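Local coordinates for protein bacillaene synthase dehydratase PksH (Bacillus subtilis, PDB 3HP0) that catalyses the dehydration of a carrier-tethered (S)-3-hydroxy-3-methylglutaryl group to a 3-methylglutaconyl group during synthesis of the antibiotic bacillaene, at residues A[85-88]-A[89-93]; A[114-117]-A[118-122]; A[169-172]-A[173-176]. All blocks are in the same frame, centred on the assembly; numbering follows the deposited sequence.

Contact 1. Residues A[85-88]-A[89-93]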
ATOM      1  N   SER A  85       0.446 -16.951  -1.818  1.00 65.22           N
ATOM      2  CA  SER A  85       1.105 -15.956  -2.665  1.00 62.45           C
ATOM      3  C   SER A  85       0.546 -14.545  -2.536  1.00 60.21           C
ATOM      4  O   SER A  85      -0.645 -14.342  -2.302  1.00 58.35           O
ATOM      5  CB  SER A  85       1.048 -16.365  -4.143  1.00 62.66           C
ATOM      6  OG  SER A  85      -0.196 -16.019  -4.727  1.00 60.01           O
ATOM      7  N   GLN A  86       1.436 -13.575  -2.697  1.00 58.26           N
ATOM      8  CA  GLN A  86       1.072 -12.174  -2.622  1.00 56.73           C
ATOM      9  C   GLN A  86       1.184 -11.559  -4.008  1.00 53.50           C
ATOM     10  O   GLN A  86       1.185 -10.340  -4.154  1.00 53.39           O
ATOM     11  CB  GLN A  86       2.003 -11.438  -1.660  1.00 58.23           C
ATOM     12  CG  GLN A  86       1.919 -11.913  -0.225  1.00 61.57           C
ATOM     13  CD  GLN A  86       0.500 -11.909   0.311  1.00 62.02           C
ATOM     14  OE1 GLN A  86      -0.253 -10.952   0.107  1.00 61.98           O
ATOM     15  NE2 GLN A  86       0.128 -12.977   1.011  1.00 62.57           N
ATOM     16  N   GLU A  87       1.290 -12.405  -5.025  1.00 50.37           N
ATOM     17  CA  GLU A  87       1.403 -11.912  -6.389  1.00 48.32           C
ATOM     18  C   GLU A  87       0.262 -10.968  -6.738  1.00 44.82           C
ATOM     19  O   GLU A  87       0.483  -9.924  -7.342  1.00 44.66           O
ATOM     20  CB  GLU A  87       1.454 -13.075  -7.381  1.00 50.77           C
ATOM     21  CG  GLU A  87       1.276 -12.669  -8.841  1.00 55.31           C
ATOM     22  CD  GLU A  87       2.024 -13.582  -9.799  1.00 57.47           C
ATOM     23  OE1 GLU A  87       2.292 -14.744  -9.425  1.00 59.64           O
ATOM     24  OE2 GLU A  87       2.340 -13.140 -10.926  1.00 57.64           O
ATOM     25  N   PRO A  88      -0.980 -11.322  -6.370  1.00 42.09           N
ATOM     26  CA  PRO A  88      -2.088 -10.419  -6.692  1.00 40.33           C
ATOM     27  C   PRO A  88      -1.881  -9.031  -6.066  1.00 38.94           C
ATOM     28  O   PRO A  88      -2.067  -8.001  -6.723  1.00 38.40           O
ATOM     29  CB  PRO A  88      -3.298 -11.154  -6.117  1.00 40.40           C
ATOM     30  CG  PRO A  88      -2.927 -12.586  -6.319  1.00 39.84           C
ATOM     31  CD  PRO A  88      -1.486 -12.611  -5.868  1.00 40.78           C
ATOM     32  N   LEU A  89      -1.494  -9.010  -4.795  1.00 35.44           N
ATOM     33  CA  LEU A  89      -1.253  -7.755  -4.096  1.00 32.88           C
ATOM     34  C   LEU A  89      -0.118  -6.972  -4.768  1.00 30.93           C
ATOM     35  O   LEU A  89      -0.228  -5.764  -4.999  1.00 30.69           O
ATOM     36  CB  LEU A  89      -0.882  -8.025  -2.634  1.00 32.53           C
ATOM     37  CG  LEU A  89      -0.587  -6.785  -1.786  1.00 33.81           C
ATOM     38  CD1 LEU A  89      -1.851  -5.943  -1.669  1.00 33.46           C
ATOM     39  CD2 LEU A  89      -0.096  -7.192  -0.402  1.00 34.30           C
ATOM     40  N   TYR A  90       0.971  -7.667  -5.082  1.00 26.70           N
ATOM     41  CA  TYR A  90       2.117  -7.022  -5.709  1.00 24.68           C
ATOM     42  C   TYR A  90       1.744  -6.420  -7.056  1.00 26.42           C
ATOM     43  O   TYR A  90       2.104  -5.280  -7.348  1.00 26.14           O
ATOM     44  CB  TYR A  90       3.256  -8.016  -5.895  1.00 19.18           C
ATOM     45  CG  TYR A  90       4.618  -7.371  -6.061  1.00 18.35           C
ATOM     46  CD1 TYR A  90       5.472  -7.207  -4.961  1.00 14.64           C
ATOM     47  CD2 TYR A  90       5.067  -6.944  -7.316  1.00 15.05           C
ATOM     48  CE1 TYR A  90       6.729  -6.655  -5.108  1.00 14.18           C
ATOM     49  CE2 TYR A  90       6.337  -6.378  -7.472  1.00 14.14           C
ATOM     50  CZ  TYR A  90       7.163  -6.245  -6.367  1.00 17.32           C
ATOM     51  OH  TYR A  90       8.438  -5.748  -6.515  1.00 19.33           O
ATOM     52  N   ASP A  91       1.013  -7.182  -7.869  1.00 28.20           N
ATOM     53  CA  ASP A  91       0.593  -6.709  -9.186  1.00 28.54           C
ATOM     54  C   ASP A  91      -0.365  -5.540  -9.095  1.00 27.02           C
ATOM     55  O   ASP A  91      -0.376  -4.676  -9.966  1.00 25.30           O
ATOM     56  CB  ASP A  91      -0.038  -7.843  -9.992  1.00 30.36           C
ATOM     57  CG  ASP A  91       0.987  -8.844 -10.457  1.00 33.13           C
ATOM     58  OD1 ASP A  91       2.073  -8.404 -10.890  1.00 35.19           O
ATOM     59  OD2 ASP A  91       0.714 -10.060 -10.394  1.00 36.99           O
ATOM     60  N   LEU A  92      -1.168  -5.523  -8.038  1.00 27.00           N
ATOM     61  CA  LEU A  92      -2.105  -4.434  -7.798  1.00 26.48           C
ATOM     62  C   LEU A  92      -1.289  -3.160  -7.556  1.00 26.86           C
ATOM     63  O   LEU A  92      -1.525  -2.123  -8.187  1.00 28.70           O
ATOM     64  CB  LEU A  92      -2.951  -4.744  -6.572  1.00 26.64           C
ATOM     65  CG  LEU A  92      -3.827  -3.641  -5.982  1.00 28.56           C
ATOM     66  CD1 LEU A  92      -4.739  -3.045  -7.043  1.00 28.88           C
ATOM     67  CD2 LEU A  92      -4.627  -4.233  -4.835  1.00 27.99           C
ATOM     68  N   TRP A  93      -0.314  -3.244  -6.658  1.00 24.68           N
ATOM     69  CA  TRP A  93       0.517  -2.087  -6.369  1.00 22.69           C
ATOM     70  C   TRP A  93       1.256  -1.659  -7.626  1.00 23.27           C
ATOM     71  O   TRP A  93       1.495  -0.470  -7.834  1.00 20.96           O
ATOM     72  CB  TRP A  93       1.508  -2.398  -5.247  1.00 21.29           C
ATOM     73  CG  TRP A  93       0.852  -2.528  -3.894  1.00 21.10           C
ATOM     74  CD1 TRP A  93      -0.372  -2.048  -3.530  1.00 20.80           C
ATOM     75  CD2 TRP A  93       1.402  -3.149  -2.729  1.00 19.91           C
ATOM     76  NE1 TRP A  93      -0.621  -2.332  -2.209  1.00 22.15           N
ATOM     77  CE2 TRP A  93       0.452  -3.008  -1.692  1.00 21.36           C
ATOM     78  CE3 TRP A  93       2.605  -3.817  -2.458  1.00 20.03           C
ATOM     79  CZ2 TRP A  93       0.667  -3.509  -0.401  1.00 22.36           C
ATOM     80  CZ3 TRP A  93       2.820  -4.317  -1.178  1.00 20.41           C
ATOM     81  CH2 TRP A  93       1.854  -4.159  -0.165  1.00 21.38           C
TER
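Glu87 and Asp91, one turn apart at the start of helix 87-98, bring two carboxylates of like charge together. Glu87 sets off with CG anti to its own backbone N (chi1 168°), which runs the chain beside the carbonyl carbon, where CG passes 3.1 Å from Asp91 OD2. The bend at chi2 then carries Glu87 OE2 to 3.5 Å from Asp91 OD2, the two carboxylate planes turned 48° apart. Asp91 takes the other common helical rotamer, CG beside the backbone N, which lays its carboxylate back over the preceding turn. Lys225 of helix 220-235 forms salt bridges with both acids, through Glu87 OE2 and Asp91 OD1.

The first turn is held by Tyr90 N, which donates to the O of the N-cap residue Gln86 at 2.8 Å, and by Asp91 N, which reaches Glu87 O at the same distance. Gln86 and Leu89 lie alongside each other, with Gln86 OE1 3.8 Å from Leu89 CD2, a plain van der Waals touch. One turn further on, Leu89 CG sits 3.7 Å above a face of the Trp93 indole, offset toward its rim.

The pairing of two acids near a helix N-terminus is electrostatically reasonable: the helix dipole and the shared ammonium group of Lys225 would both favour negative charge here, probably offsetting the mutual repulsion of the carboxylates.

Contact 2. Residues A[114-117]-A[118-122]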
ATOM      1  N   GLY A 114       1.911  -2.423   4.518  1.00 46.26           N
ATOM      2  CA  GLY A 114       0.671  -2.933   3.961  1.00 43.15           C
ATOM      3  C   GLY A 114      -0.022  -1.716   3.405  1.00 41.81           C
ATOM      4  O   GLY A 114      -0.258  -1.605   2.199  1.00 40.72           O
ATOM      5  N   GLY A 115      -0.353  -0.793   4.302  1.00 39.39           N
ATOM      6  CA  GLY A 115      -0.953   0.447   3.860  1.00 35.90           C
ATOM      7  C   GLY A 115       0.219   1.169   3.228  1.00 33.34           C
ATOM      8  O   GLY A 115       0.062   1.985   2.327  1.00 33.96           O
ATOM      9  N   LEU A 116       1.413   0.826   3.699  1.00 31.10           N
ATOM     10  CA  LEU A 116       2.642   1.413   3.200  1.00 29.27           C
ATOM     11  C   LEU A 116       2.845   1.029   1.739  1.00 27.95           C
ATOM     12  O   LEU A 116       3.316   1.837   0.934  1.00 26.45           O
ATOM     13  CB  LEU A 116       3.825   0.948   4.049  1.00 29.86           C
ATOM     14  CG  LEU A 116       4.995   1.923   4.022  1.00 30.73           C
ATOM     15  CD1 LEU A 116       4.474   3.361   4.141  1.00 31.76           C
ATOM     16  CD2 LEU A 116       5.947   1.607   5.157  1.00 31.07           C
ATOM     17  N   GLY A 117       2.498  -0.209   1.402  1.00 26.71           N
ATOM     18  CA  GLY A 117       2.612  -0.640   0.023  1.00 24.79           C
ATOM     19  C   GLY A 117       1.782   0.314  -0.825  1.00 24.04           C
ATOM     20  O   GLY A 117       2.291   0.955  -1.750  1.00 24.00           O
ATOM     21  N   PHE A 118       0.500   0.422  -0.484  1.00 21.81           N
ATOM     22  CA  PHE A 118      -0.427   1.305  -1.186  1.00 22.17           C
ATOM     23  C   PHE A 118       0.079   2.745  -1.340  1.00 21.74           C
ATOM     24  O   PHE A 118       0.131   3.267  -2.447  1.00 22.23           O
ATOM     25  CB  PHE A 118      -1.786   1.315  -0.467  1.00 20.31           C
ATOM     26  CG  PHE A 118      -2.613   0.090  -0.721  1.00 21.60           C
ATOM     27  CD1 PHE A 118      -3.318  -0.049  -1.913  1.00 20.68           C
ATOM     28  CD2 PHE A 118      -2.673  -0.944   0.219  1.00 23.82           C
ATOM     29  CE1 PHE A 118      -4.072  -1.200  -2.174  1.00 19.63           C
ATOM     30  CE2 PHE A 118      -3.429  -2.107  -0.035  1.00 23.41           C
ATOM     31  CZ  PHE A 118      -4.127  -2.229  -1.239  1.00 20.32           C
ATOM     32  N   VAL A 119       0.451   3.381  -0.234  1.00 20.81           N
ATOM     33  CA  VAL A 119       0.922   4.761  -0.277  1.00 22.14           C
ATOM     34  C   VAL A 119       2.175   4.954  -1.131  1.00 23.19           C
ATOM     35  O   VAL A 119       2.301   5.948  -1.853  1.00 24.28           O
ATOM     36  CB  VAL A 119       1.193   5.297   1.149  1.00 21.78           C
ATOM     37  CG1 VAL A 119       1.801   6.676   1.078  1.00 21.32           C
ATOM     38  CG2 VAL A 119      -0.115   5.335   1.957  1.00 22.08           C
ATOM     39  N   SER A 120       3.093   3.999  -1.047  1.00 21.28           N
ATOM     40  CA  SER A 120       4.337   4.060  -1.790  1.00 21.73           C
ATOM     41  C   SER A 120       4.109   3.887  -3.280  1.00 21.80           C
ATOM     42  O   SER A 120       4.758   4.551  -4.090  1.00 20.73           O
ATOM     43  CB  SER A 120       5.292   2.957  -1.325  1.00 23.26           C
ATOM     44  OG  SER A 120       5.512   3.007   0.072  1.00 28.31           O
ATOM     45  N   ALA A 121       3.193   2.981  -3.625  1.00 19.61           N
ATOM     46  CA  ALA A 121       2.885   2.665  -5.011  1.00 19.30           C
ATOM     47  C   ALA A 121       2.130   3.741  -5.783  1.00 19.49           C
ATOM     48  O   ALA A 121       2.352   3.901  -6.991  1.00 19.65           O
ATOM     49  CB  ALA A 121       2.105   1.360  -5.070  1.00 21.14           C
ATOM     50  N   THR A 122       1.240   4.470  -5.105  1.00 14.99           N
ATOM     51  CA  THR A 122       0.471   5.495  -5.778  1.00 14.72           C
ATOM     52  C   THR A 122       1.406   6.530  -6.376  1.00 15.20           C
ATOM     53  O   THR A 122       2.503   6.753  -5.863  1.00 16.25           O
ATOM     54  CB  THR A 122      -0.566   6.173  -4.819  1.00 17.57           C
ATOM     55  OG1 THR A 122       0.095   6.826  -3.719  1.00 14.60           O
ATOM     56  CG2 THR A 122      -1.536   5.114  -4.276  1.00 15.50           C
TER
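Phe118 lays its ring edge against the glycine-rich first turn of helix 115-121, a short buried helix of the crotonase fold that opens with Gly114 as N-cap. In enoyl-CoA hydratases and isomerases the N-terminus of the corresponding helix contributes to the oxyanion hole, and the position here, with the helix start near the active site, is consistent with that architecture.

The tight part is the packing of side chains against this turn. Phe118 CG lies beside the backbone N (chi1 -77°), which swings the ring back along the helix until CD2 stands 3.2 Å from Gly114 O; that oxygen and Gly115 CA both meet the ring at its edge, near its plane. Trp93 packs edge-to-face with the same ring. Val119 turns CG2 back in a similar way, 3.4 Å from Gly115 O, and strand 102-107 covers this valine through Ser105 and Val107.

The backbone is looser at the N-cap. Gly114 is the partly exposed residue, and although its O is close to the ring edge, its helical bond from Phe118 N is weak, at 3.4 Å. One residue on, the turn is well formed, with Val119 N reaching Gly115 O at 2.9 Å.

Leu116 and Ser120 are both buried, and their side chains meet lightly, with Leu116 CG 4.1 Å from Ser120 OG. The serine hydroxyl is nevertheless firmly engaged. Leu116 O accepts twice from Ser120, from OG at 2.6 Å and from N at 2.9 Å, the two donors approaching from opposite faces of the carbonyl plane.

Contact 3. Residues A[169-172]-A[173-176]; sequences PISV and QEAS
With chi1 at 66°, Ser171 holds OG between its own backbone N and carbonyl carbon, while Glu174, its CG beside the backbone N (chi1 -46°), runs extended back toward the start of the helix. These two conformations close a capping box at the N-terminus of helix 172-178. Ser171 OG accepts from Glu174 N at 3.2 Å, and Glu174 OE2 in turn accepts from Ser171 N at 3.0 Å. The second bond is nearly straight (162°) and meets OE2 on its anti side, slightly out of the carboxylate plane. Glu174 CG passes 3.1 Å from Ser171 OG on the way.

Around the box, Ile170 CB lies 3.3 Å from Glu174 OE2, and Ile170 CD1 reaches forward to Ala175 CB at 3.9 Å. Ile170 and Ala175 both pack on Phe133, and Ile170 also forms backbone hydrogen bonds with it, which joins the cap to strand 132-134.

Reciprocal capping thus satisfies two amides, Glu174 N in the first turn, which precedes the first regular helical bond, and Ser171 N of the N-cap residue; the glutamate's negative charge would interact favourably with the positive end of the helix dipole.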
ATOM      1  N   PRO A 169       7.821   4.152  14.251  1.00 42.61           N
ATOM      2  CA  PRO A 169       7.061   4.934  13.281  1.00 41.34           C
ATOM      3  C   PRO A 169       7.722   6.281  13.039  1.00 40.07           C
ATOM      4  O   PRO A 169       8.344   6.847  13.940  1.00 39.29           O
ATOM      5  CB  PRO A 169       5.690   5.056  13.942  1.00 42.34           C
ATOM      6  CG  PRO A 169       6.023   5.042  15.389  1.00 42.22           C
ATOM      7  CD  PRO A 169       7.031   3.934  15.473  1.00 42.23           C
ATOM      8  N   ILE A 170       7.608   6.780  11.815  1.00 37.45           N
ATOM      9  CA  ILE A 170       8.198   8.061  11.483  1.00 37.89           C
ATOM     10  C   ILE A 170       7.073   9.082  11.389  1.00 37.35           C
ATOM     11  O   ILE A 170       5.920   8.724  11.146  1.00 36.61           O
ATOM     12  CB  ILE A 170       8.963   8.011  10.146  1.00 40.09           C
ATOM     13  CG1 ILE A 170       7.982   7.919   8.981  1.00 40.33           C
ATOM     14  CG2 ILE A 170       9.894   6.796  10.122  1.00 41.16           C
ATOM     15  CD1 ILE A 170       8.632   8.154   7.644  1.00 44.59           C
ATOM     16  N   SER A 171       7.417  10.349  11.591  1.00 35.69           N
ATOM     17  CA  SER A 171       6.438  11.426  11.550  1.00 36.78           C
ATOM     18  C   SER A 171       6.058  11.806  10.120  1.00 36.67           C
ATOM     19  O   SER A 171       6.757  11.459   9.165  1.00 37.04           O
ATOM     20  CB  SER A 171       7.003  12.653  12.259  1.00 35.96           C
ATOM     21  OG  SER A 171       8.112  13.167  11.542  1.00 37.58           O
ATOM     22  N   VAL A 172       4.952  12.527   9.978  1.00 35.34           N
ATOM     23  CA  VAL A 172       4.524  12.966   8.665  1.00 34.74           C
ATOM     24  C   VAL A 172       5.575  13.929   8.106  1.00 34.32           C
ATOM     25  O   VAL A 172       5.691  14.098   6.893  1.00 32.42           O
ATOM     26  CB  VAL A 172       3.146  13.663   8.726  1.00 35.99           C
ATOM     27  CG1 VAL A 172       3.196  14.846   9.670  1.00 34.70           C
ATOM     28  CG2 VAL A 172       2.728  14.103   7.331  1.00 35.81           C
ATOM     29  N   GLN A 173       6.350  14.545   9.001  1.00 33.40           N
ATOM     30  CA  GLN A 173       7.410  15.478   8.604  1.00 32.76           C
ATOM     31  C   GLN A 173       8.555  14.739   7.911  1.00 32.78           C
ATOM     32  O   GLN A 173       9.002  15.148   6.834  1.00 31.68           O
ATOM     33  CB  GLN A 173       7.990  16.219   9.819  1.00 32.39           C
ATOM     34  CG  GLN A 173       7.116  17.301  10.438  1.00 30.69           C
ATOM     35  CD  GLN A 173       5.826  16.767  11.030  1.00 31.01           C
ATOM     36  OE1 GLN A 173       5.788  15.677  11.611  1.00 29.67           O
ATOM     37  NE2 GLN A 173       4.758  17.548  10.904  1.00 32.49           N
ATOM     38  N   GLU A 174       9.040  13.667   8.540  1.00 32.17           N
ATOM     39  CA  GLU A 174      10.133  12.891   7.964  1.00 34.60           C
ATOM     40  C   GLU A 174       9.671  12.275   6.651  1.00 32.94           C
ATOM     41  O   GLU A 174      10.400  12.292   5.660  1.00 33.39           O
ATOM     42  CB  GLU A 174      10.576  11.773   8.903  1.00 38.21           C
ATOM     43  CG  GLU A 174      10.740  12.189  10.332  1.00 45.05           C
ATOM     44  CD  GLU A 174      11.251  11.054  11.197  1.00 48.74           C
ATOM     45  OE1 GLU A 174      12.474  10.779  11.142  1.00 49.41           O
ATOM     46  OE2 GLU A 174      10.428  10.436  11.917  1.00 49.51           O
ATOM     47  N   ALA A 175       8.459  11.729   6.651  1.00 29.38           N
ATOM     48  CA  ALA A 175       7.915  11.130   5.444  1.00 29.45           C
ATOM     49  C   ALA A 175       8.018  12.154   4.315  1.00 28.56           C
ATOM     50  O   ALA A 175       8.393  11.819   3.188  1.00 27.76           O
ATOM     51  CB  ALA A 175       6.455  10.725   5.661  1.00 26.05           C
ATOM     52  N   SER A 176       7.698  13.406   4.633  1.00 29.05           N
ATOM     53  CA  SER A 176       7.749  14.483   3.648  1.00 29.94           C
ATOM     54  C   SER A 176       9.175  14.749   3.208  1.00 29.79           C
ATOM     55  O   SER A 176       9.462  14.814   2.013  1.00 29.55           O
ATOM     56  CB  SER A 176       7.141  15.773   4.216  1.00 32.49           C
ATOM     57  OG  SER A 176       7.215  16.839   3.275  1.00 30.79           O
TER

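The three contacts illustrate three ways of starting a helix within one crotonase-type chain. Contacts 1 and 2, with centres 12 Å apart, touch directly through Trp93: its CZ2 lies 3.5 Å from Gly117 CA, while its backbone O meets Ala121 CB at 3.4 Å. Contact 3 stands apart, with nearest atoms about 7 Å from contact 2 and about 16 Å from contact 1, across the chain's centre from the latter. Contact 2 comes closest to the active-site residues, the Leu116 side chain being about 7 Å from that of Glu137; those of Leu89 and Ile170 are each about 11 Å from it. Gln86 and Gly114 are each about 10 Å from the Asp68 side chain.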